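PDB 4ZXO: glycosyl hydrolase family 26 from Bacteroides ovatus, which probably hydrolyses internal beta-mannosidic bonds of mannans such as galactomannan, as a beta-mannanase of glycoside hydrolase family 26. Local coordinates for residues Asp235-Glu240 with Leu268-Leu273; Lys246-Met251 with Leu287-Lys292. All blocks are in the same frame, centred on the assembly; numbering follows the deposited sequence.

Contact 1: residues Asp235-Glu240 with Leu268-Leu273; sequences DVYQFE and LTETGL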
ATOM      1  N   ASP A 235       4.962  -3.504  -6.753  1.00  7.40           N
ATOM      2  CA  ASP A 235       3.647  -3.954  -7.196  1.00  6.60           C
ATOM      3  C   ASP A 235       3.832  -4.908  -8.376  1.00  7.40           C
ATOM      4  O   ASP A 235       4.279  -4.477  -9.455  1.00  9.21           O
ATOM      5  CB  ASP A 235       2.758  -2.767  -7.661  1.00  6.30           C
ATOM      6  CG  ASP A 235       2.381  -1.811  -6.552  1.00  7.49           C
ATOM      7  OD1 ASP A 235       2.804  -2.012  -5.383  1.00  8.06           O
ATOM      8  OD2 ASP A 235       1.643  -0.835  -6.888  1.00  7.08           O
ATOM      9  N   VAL A 236       3.480  -6.179  -8.212  1.00  7.98           N
ATOM     10  CA  VAL A 236       3.677  -7.165  -9.270  1.00  8.50           C
ATOM     11  C   VAL A 236       2.476  -8.092  -9.282  1.00  9.16           C
ATOM     12  O   VAL A 236       2.210  -8.750  -8.265  1.00  9.08           O
ATOM     13  CB  VAL A 236       4.990  -8.027  -9.069  1.00  8.93           C
ATOM     14  CG1 VAL A 236       5.146  -9.018 -10.223  1.00  9.73           C
ATOM     15  CG2 VAL A 236       6.237  -7.137  -8.868  1.00 11.52           C
ATOM     16  N   TYR A 237       1.736  -8.106 -10.403  1.00  9.57           N
ATOM     17  CA  TYR A 237       0.556  -8.978 -10.550  1.00 10.08           C
ATOM     18  C   TYR A 237       0.842 -10.180 -11.444  1.00 11.17           C
ATOM     19  O   TYR A 237       1.739 -10.143 -12.288  1.00 12.57           O
ATOM     20  CB  TYR A 237      -0.628  -8.183 -11.142  1.00 10.89           C
ATOM     21  CG  TYR A 237      -1.259  -7.254 -10.123  1.00 11.79           C
ATOM     22  CD1 TYR A 237      -2.399  -7.630  -9.390  1.00 11.74           C
ATOM     23  CD2 TYR A 237      -0.710  -6.011  -9.894  1.00 12.35           C
ATOM     24  CE1 TYR A 237      -2.966  -6.776  -8.462  1.00 12.16           C
ATOM     25  CE2 TYR A 237      -1.263  -5.148  -8.947  1.00 12.52           C
ATOM     26  CZ  TYR A 237      -2.377  -5.537  -8.227  1.00 12.69           C
ATOM     27  OH  TYR A 237      -2.921  -4.669  -7.302  1.00 12.77           O
ATOM     28  N   GLN A 238       0.082 -11.252 -11.256  1.00 10.85           N
ATOM     29  CA  GLN A 238       0.223 -12.375 -12.153  1.00 11.15           C
ATOM     30  C   GLN A 238      -0.628 -12.218 -13.429  1.00 11.98           C
ATOM     31  O   GLN A 238      -1.859 -12.067 -13.386  1.00 12.57           O
ATOM     32  CB  GLN A 238      -0.158 -13.687 -11.482  1.00 10.42           C
ATOM     33  CG  GLN A 238      -0.074 -14.846 -12.511  1.00 10.50           C
ATOM     34  CD  GLN A 238      -0.226 -16.215 -11.862  1.00 11.10           C
ATOM     35  OE1 GLN A 238       0.322 -16.470 -10.774  1.00 12.41           O
ATOM     36  NE2 GLN A 238      -0.952 -17.118 -12.536  1.00 13.81           N
ATOM     37  N   PHE A 239       0.044 -12.292 -14.574  1.00 12.81           N
ATOM     38  CA  PHE A 239      -0.649 -12.321 -15.847  1.00 16.34           C
ATOM     39  C   PHE A 239      -0.485 -13.672 -16.484  1.00 16.99           C
ATOM     40  O   PHE A 239      -1.436 -14.202 -17.076  1.00 18.14           O
ATOM     41  CB  PHE A 239      -0.148 -11.191 -16.783  1.00 18.03           C
ATOM     42  CG  PHE A 239      -0.468  -9.866 -16.248  1.00 20.33           C
ATOM     43  CD1 PHE A 239      -1.786  -9.434 -16.259  1.00 22.27           C
ATOM     44  CD2 PHE A 239       0.491  -9.090 -15.636  1.00 22.29           C
ATOM     45  CE1 PHE A 239      -2.141  -8.186 -15.690  1.00 22.81           C
ATOM     46  CE2 PHE A 239       0.152  -7.832 -15.098  1.00 22.94           C
ATOM     47  CZ  PHE A 239      -1.160  -7.400 -15.097  1.00 22.88           C
ATOM     48  N   GLU A 240       0.699 -14.238 -16.347  1.00 17.11           N
ATOM     49  CA  GLU A 240       0.958 -15.630 -16.733  1.00 16.82           C
ATOM     50  C   GLU A 240       1.841 -16.248 -15.643  1.00 16.10           C
ATOM     51  O   GLU A 240       2.724 -15.583 -15.121  1.00 15.24           O
ATOM     52  CB  GLU A 240       1.621 -15.680 -18.108  1.00 18.82           C
ATOM     53  CG  GLU A 240       1.815 -17.088 -18.635  1.00 21.02           C
ATOM     54  CD  GLU A 240       3.142 -17.685 -18.250  1.00 23.77           C
ATOM     55  OE1 GLU A 240       4.115 -16.921 -18.029  1.00 24.26           O
ATOM     56  OE2 GLU A 240       3.188 -18.930 -18.141  1.00 27.28           O
ATOM     57  N   LEU A 268       5.587  -6.606  -0.382  1.00  7.04           N
ATOM     58  CA  LEU A 268       4.929  -6.770  -1.667  1.00  5.83           C
ATOM     59  C   LEU A 268       3.618  -5.990  -1.561  1.00  6.24           C
ATOM     60  O   LEU A 268       2.649  -6.452  -0.970  1.00  6.46           O
ATOM     61  CB  LEU A 268       4.742  -8.255  -1.970  1.00  6.44           C
ATOM     62  CG  LEU A 268       4.020  -8.635  -3.271  1.00  7.08           C
ATOM     63  CD1 LEU A 268       4.583  -7.964  -4.553  1.00  8.18           C
ATOM     64  CD2 LEU A 268       4.051 -10.139  -3.427  1.00  8.98           C
ATOM     65  N   THR A 269       3.672  -4.726  -1.985  1.00  5.78           N
ATOM     66  CA  THR A 269       2.646  -3.758  -1.628  1.00  6.27           C
ATOM     67  C   THR A 269       1.371  -3.899  -2.479  1.00  6.72           C
ATOM     68  O   THR A 269       0.308  -3.432  -2.057  1.00  7.16           O
ATOM     69  CB  THR A 269       3.208  -2.300  -1.699  1.00  6.81           C
ATOM     70  OG1 THR A 269       3.964  -2.123  -2.906  1.00  8.16           O
ATOM     71  CG2 THR A 269       4.146  -2.101  -0.488  1.00  7.88           C
ATOM     72  N   GLU A 270       1.478  -4.518  -3.657  1.00  6.32           N
ATOM     73  CA  GLU A 270       0.279  -4.956  -4.409  1.00  6.56           C
ATOM     74  C   GLU A 270       0.646  -6.238  -5.142  1.00  7.09           C
ATOM     75  O   GLU A 270       1.712  -6.312  -5.762  1.00  7.84           O
ATOM     76  CB  GLU A 270      -0.195  -3.967  -5.481  1.00  7.90           C
ATOM     77  CG  GLU A 270      -0.761  -2.690  -4.980  1.00 10.13           C
ATOM     78  CD  GLU A 270      -1.364  -1.845  -6.069  1.00 10.61           C
ATOM     79  OE1 GLU A 270      -1.804  -2.380  -7.108  1.00 12.38           O
ATOM     80  OE2 GLU A 270      -1.422  -0.614  -5.905  1.00 10.74           O
ATOM     81  N   THR A 271      -0.228  -7.229  -5.131  1.00  7.13           N
ATOM     82  CA  THR A 271      -0.119  -8.370  -5.985  1.00  7.80           C
ATOM     83  C   THR A 271      -1.500  -9.004  -6.111  1.00  8.38           C
ATOM     84  O   THR A 271      -2.514  -8.492  -5.574  1.00  9.06           O
ATOM     85  CB  THR A 271       0.910  -9.405  -5.446  1.00  7.64           C
ATOM     86  OG1 THR A 271       1.229 -10.366  -6.480  1.00  8.65           O
ATOM     87  CG2 THR A 271       0.416 -10.090  -4.233  1.00  8.91           C
ATOM     88  N   GLY A 272      -1.555 -10.081  -6.873  1.00  9.37           N
ATOM     89  CA  GLY A 272      -2.799 -10.820  -7.046  1.00 11.14           C
ATOM     90  C   GLY A 272      -2.907 -11.459  -8.391  1.00 11.45           C
ATOM     91  O   GLY A 272      -2.111 -11.195  -9.306  1.00 11.75           O
ATOM     92  N   LEU A 273      -3.905 -12.341  -8.502  1.00 11.82           N
ATOM     93  CA  LEU A 273      -4.300 -12.975  -9.767  1.00 13.01           C
ATOM     94  C   LEU A 273      -5.761 -12.663  -9.961  1.00 13.55           C
ATOM     95  O   LEU A 273      -6.596 -13.155  -9.171  1.00 13.72           O
ATOM     96  CB  LEU A 273      -4.086 -14.484  -9.713  1.00 13.05           C
ATOM     97  CG  LEU A 273      -4.711 -15.280 -10.869  1.00 13.19           C
ATOM     98  CD1 LEU A 273      -3.988 -14.873 -12.130  1.00 15.04           C
ATOM     99  CD2 LEU A 273      -4.540 -16.784 -10.618  1.00 14.35           C
TER

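Contact 2: residues Lys246-Met251 with Leu287-Lys292; sequences KQLNKM and LPVIEK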
ATOM      1  N   LYS A 246       8.985 -15.799 -12.185  1.00 13.38           N
ATOM      2  CA  LYS A 246      10.282 -15.205 -12.523  1.00 13.97           C
ATOM      3  C   LYS A 246      10.347 -13.732 -12.055  1.00 13.12           C
ATOM      4  O   LYS A 246      11.296 -13.299 -11.411  1.00 13.80           O
ATOM      5  CB  LYS A 246      10.545 -15.300 -14.053  1.00 16.20           C
ATOM      6  CG  LYS A 246      11.769 -14.539 -14.559  1.00 20.45           C
ATOM      7  CD  LYS A 246      12.194 -14.957 -16.002  1.00 25.32           C
ATOM      8  CE  LYS A 246      13.498 -14.200 -16.483  1.00 28.11           C
ATOM      9  NZ  LYS A 246      14.334 -14.852 -17.625  1.00 29.54           N
ATOM     10  N   GLN A 247       9.346 -12.957 -12.432  1.00 11.77           N
ATOM     11  CA  GLN A 247       9.396 -11.539 -12.161  1.00 10.47           C
ATOM     12  C   GLN A 247       9.195 -11.207 -10.700  1.00 11.01           C
ATOM     13  O   GLN A 247       9.849 -10.263 -10.194  1.00 10.34           O
ATOM     14  CB  GLN A 247       8.341 -10.828 -12.967  1.00 12.87           C
ATOM     15  CG  GLN A 247       8.644 -10.859 -14.466  1.00 14.49           C
ATOM     16  CD  GLN A 247       9.940 -10.127 -14.819  1.00 17.38           C
ATOM     17  OE1 GLN A 247      10.298  -9.154 -14.166  1.00 18.13           O
ATOM     18  NE2 GLN A 247      10.650 -10.602 -15.868  1.00 20.23           N
ATOM     19  N   LEU A 248       8.354 -11.993 -10.000  1.00 10.41           N
ATOM     20  CA  LEU A 248       8.215 -11.746  -8.558  1.00 10.33           C
ATOM     21  C   LEU A 248       9.501 -12.142  -7.827  1.00 10.17           C
ATOM     22  O   LEU A 248       9.966 -11.411  -6.951  1.00 10.86           O
ATOM     23  CB  LEU A 248       7.006 -12.499  -7.984  1.00 10.10           C
ATOM     24  CG  LEU A 248       6.690 -12.145  -6.530  1.00 10.44           C
ATOM     25  CD1 LEU A 248       6.477 -10.588  -6.300  1.00 10.59           C
ATOM     26  CD2 LEU A 248       5.540 -13.016  -6.027  1.00 12.32           C
ATOM     27  N   ASN A 249      10.059 -13.320  -8.130  1.00 10.17           N
ATOM     28  CA  ASN A 249      11.351 -13.612  -7.538  1.00 10.30           C
ATOM     29  C   ASN A 249      12.382 -12.528  -7.839  1.00 10.55           C
ATOM     30  O   ASN A 249      13.158 -12.159  -6.959  1.00 10.89           O
ATOM     31  CB  ASN A 249      11.894 -14.958  -8.023  1.00 10.77           C
ATOM     32  CG  ASN A 249      11.358 -16.127  -7.200  1.00 12.61           C
ATOM     33  OD1 ASN A 249      11.630 -16.247  -5.993  1.00 13.89           O
ATOM     34  ND2 ASN A 249      10.569 -16.960  -7.829  1.00 14.35           N
ATOM     35  N   LYS A 250      12.442 -12.062  -9.086  1.00 10.48           N
ATOM     36  CA  LYS A 250      13.372 -11.018  -9.441  1.00 10.73           C
ATOM     37  C   LYS A 250      13.143  -9.765  -8.575  1.00 11.30           C
ATOM     38  O   LYS A 250      14.103  -9.208  -8.014  1.00 11.98           O
ATOM     39  CB  LYS A 250      13.220 -10.652 -10.910  1.00 10.82           C
ATOM     40  CG  LYS A 250      14.183  -9.595 -11.348  1.00 11.32           C
ATOM     41  CD  LYS A 250      13.703  -8.973 -12.685  1.00 10.43           C
ATOM     42  CE  LYS A 250      12.655  -7.902 -12.415  1.00 10.43           C
ATOM     43  NZ  LYS A 250      12.116  -7.318 -13.680  1.00 10.17           N
ATOM     44  N   MET A 251      11.888  -9.302  -8.471  1.00 10.76           N
ATOM     45  CA  MET A 251      11.680  -8.082  -7.691  1.00 10.25           C
ATOM     46  C   MET A 251      11.904  -8.280  -6.204  1.00 10.87           C
ATOM     47  O   MET A 251      12.431  -7.376  -5.556  1.00 11.70           O
ATOM     48  CB  MET A 251      10.246  -7.547  -7.885  1.00  9.81           C
ATOM     49  CG  MET A 251       9.985  -6.984  -9.268  1.00 10.66           C
ATOM     50  SD  MET A 251      11.265  -5.870  -9.952  1.00 10.76           S
ATOM     51  CE  MET A 251      11.266  -4.584  -8.688  1.00  9.46           C
ATOM     52  N   LEU A 287       2.640 -18.531  -2.106  1.00 11.35           N
ATOM     53  CA  LEU A 287       3.407 -18.859  -0.877  1.00 12.83           C
ATOM     54  C   LEU A 287       4.805 -19.377  -1.167  1.00 12.83           C
ATOM     55  O   LEU A 287       5.760 -18.926  -0.540  1.00 12.97           O
ATOM     56  CB  LEU A 287       2.623 -19.853  -0.039  1.00 14.33           C
ATOM     57  CG  LEU A 287       3.247 -20.151   1.350  1.00 15.49           C
ATOM     58  CD1 LEU A 287       3.454 -18.876   2.222  1.00 15.08           C
ATOM     59  CD2 LEU A 287       2.404 -21.165   2.127  1.00 16.52           C
ATOM     60  N   PRO A 288       4.962 -20.273  -2.152  1.00 13.92           N
ATOM     61  CA  PRO A 288       6.352 -20.750  -2.352  1.00 14.68           C
ATOM     62  C   PRO A 288       7.313 -19.677  -2.800  1.00 14.29           C
ATOM     63  O   PRO A 288       8.509 -19.809  -2.533  1.00 15.98           O
ATOM     64  CB  PRO A 288       6.233 -21.809  -3.450  1.00 15.92           C
ATOM     65  CG  PRO A 288       4.793 -22.312  -3.341  1.00 15.40           C
ATOM     66  CD  PRO A 288       3.971 -21.062  -2.923  1.00 14.33           C
ATOM     67  N   VAL A 289       6.808 -18.601  -3.404  1.00 13.14           N
ATOM     68  CA  VAL A 289       7.681 -17.496  -3.750  1.00 12.84           C
ATOM     69  C   VAL A 289       7.921 -16.602  -2.557  1.00 12.35           C
ATOM     70  O   VAL A 289       9.074 -16.381  -2.210  1.00 13.00           O
ATOM     71  CB  VAL A 289       7.117 -16.641  -4.904  1.00 13.12           C
ATOM     72  CG1 VAL A 289       8.057 -15.459  -5.187  1.00 12.48           C
ATOM     73  CG2 VAL A 289       6.992 -17.505  -6.152  1.00 13.87           C
ATOM     74  N   ILE A 290       6.857 -16.113  -1.905  1.00 11.79           N
ATOM     75  CA  ILE A 290       7.060 -15.061  -0.918  1.00 10.68           C
ATOM     76  C   ILE A 290       7.727 -15.582   0.352  1.00 11.72           C
ATOM     77  O   ILE A 290       8.410 -14.819   1.025  1.00 12.75           O
ATOM     78  CB  ILE A 290       5.755 -14.303  -0.552  1.00 10.26           C
ATOM     79  CG1 ILE A 290       4.721 -15.214   0.088  1.00 10.18           C
ATOM     80  CG2 ILE A 290       5.162 -13.623  -1.797  1.00 11.58           C
ATOM     81  CD1 ILE A 290       3.500 -14.462   0.573  1.00 11.15           C
ATOM     82  N   GLU A 291       7.588 -16.873   0.660  1.00 12.36           N
ATOM     83  CA  GLU A 291       8.156 -17.381   1.909  1.00 13.72           C
ATOM     84  C   GLU A 291       9.664 -17.387   1.906  1.00 14.68           C
ATOM     85  O   GLU A 291      10.267 -17.551   2.979  1.00 17.40           O
ATOM     86  CB  GLU A 291       7.641 -18.782   2.215  1.00 16.08           C
ATOM     87  CG  GLU A 291       8.176 -19.846   1.275  1.00 18.13           C
ATOM     88  CD  GLU A 291       7.547 -21.216   1.535  1.00 21.56           C
ATOM     89  OE1 GLU A 291       6.866 -21.361   2.581  1.00 22.90           O
ATOM     90  OE2 GLU A 291       7.731 -22.139   0.711  1.00 23.84           O
ATOM     91  N   LYS A 292      10.269 -17.168   0.741  1.00 13.78           N
ATOM     92  CA  LYS A 292      11.730 -17.141   0.628  1.00 15.35           C
ATOM     93  C   LYS A 292      12.335 -15.769   0.966  1.00 15.36           C
ATOM     94  O   LYS A 292      13.546 -15.599   0.955  1.00 18.03           O
ATOM     95  CB  LYS A 292      12.155 -17.535  -0.797  1.00 15.86           C
ATOM     96  CG  LYS A 292      11.647 -18.898  -1.290  1.00 17.90           C
ATOM     97  CD  LYS A 292      12.315 -19.303  -2.547  1.00 19.61           C
ATOM     98  CE  LYS A 292      11.969 -18.431  -3.708  1.00 20.73           C
ATOM     99  NZ  LYS A 292      12.775 -18.891  -4.918  1.00 23.16           N
TER
HETATM  100  O   HOH W   1      10.136 -19.742  -6.771  1.00 23.09           O

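Contact 1: residues Asp235-Glu240 with Leu268-Leu273
Y237 lays one face of its ring over the backbone of T271, whose CA stands 4.0 Å above the ring plane and over its centre. Y237 OH gives a hydrogen bond of 2.6 Å to E270 OE1, arriving on the anti side of the carboxylate and 27° out of its plane. E270 OE1 lies at the ring's edge, near its plane, with ring and carboxylate turned steeply against each other. Its other oxygen, OE2, lies beside D235: the two carboxylates stack with their planes 30° apart, D235 OD2 3.2 Å from E270 OE2. R162 forms a salt bridge with each, which probably eases the closeness of the two acceptors. T269 OG1 donates to D235 OD1 over 2.7 Å. This is the rim of a TIM barrel, where the sixth and seventh parallel strands give way to loops; clan GH-A enzymes carry a catalytic glutamate at the end of strand 7, a place consistent with E270. V236 N donates to E270 O within the parallel D235–E270 bridge, and Q238 N to G272 O (2.9 Å) carries the pairing further. Between these two bonds T271 OG1, anti to its own N (chi1 -166°), reaches V236 O at 2.6 Å, nearly in line with the carbonyl, and also bonds Y244 OH. L273 CD1 packs against Q238 NE2, while Q238 OE1 is taken by W281.

Contact 2: residues Lys246-Met251 with Leu287-Lys292
N249 brings the end of its side chain up to V289 and K292, and its atoms meet progressively more polar company. CB keeps back from the second helix. CG comes within 3.9 Å of V289 CG1, the two side chains crossing at a slant. At the tip the amide divides its work: OD1 takes its main hydrogen bond from Y293 OH and a weak one of 3.1 Å from K292 NZ, whereas ND2 gives one proton to I245 O, a turn back in its own helix, and another to a water 3.0 Å from ND2. That water also accepts a weak bond from K292 NZ, so amide and ammonium are joined both directly and through solvent. A bend at chi3 (-67°) of K292 brings its NZ to N249 OD1, the two side chains crossing at about a right angle. The helices 241-262 and 281-290 follow the sixth and seventh strands of the TIM barrel and lie next to each other in its outer layer; here they come close, with the CA atoms of N249 and V289 6.6 Å apart. Beneath the polar bridge the seam is apolar. V289 CG1, placed anti to the backbone N (chi1 178°), touches L248 CD2 at 3.6 Å as well as the N249 amide. I290 adds a looser touch, its CG2 lying 4.3 Å from L248 CD2.

Contacts 1 and 2 run from the barrel rim at strands 231-235 and 266-271 out to helices 241-262 and 281-290, their centres about 11 Å apart. L268 joins them: its CD1 lies 3.7 Å from L248 CD1, and its CD2 lies 4.0 Å from I290 CG2, so one leucine of the seventh strand packs on both helices. V236 adds a second link, with CG2 3.8 Å from M251 CG. The carboxylates of contact 1 neighbour E166, consistent with the active site of the family, whereas contact 2 lies behind, on the outside. I290 is about 11 Å, by its side chain, from the potassium ion bound at S328, S330 and I333.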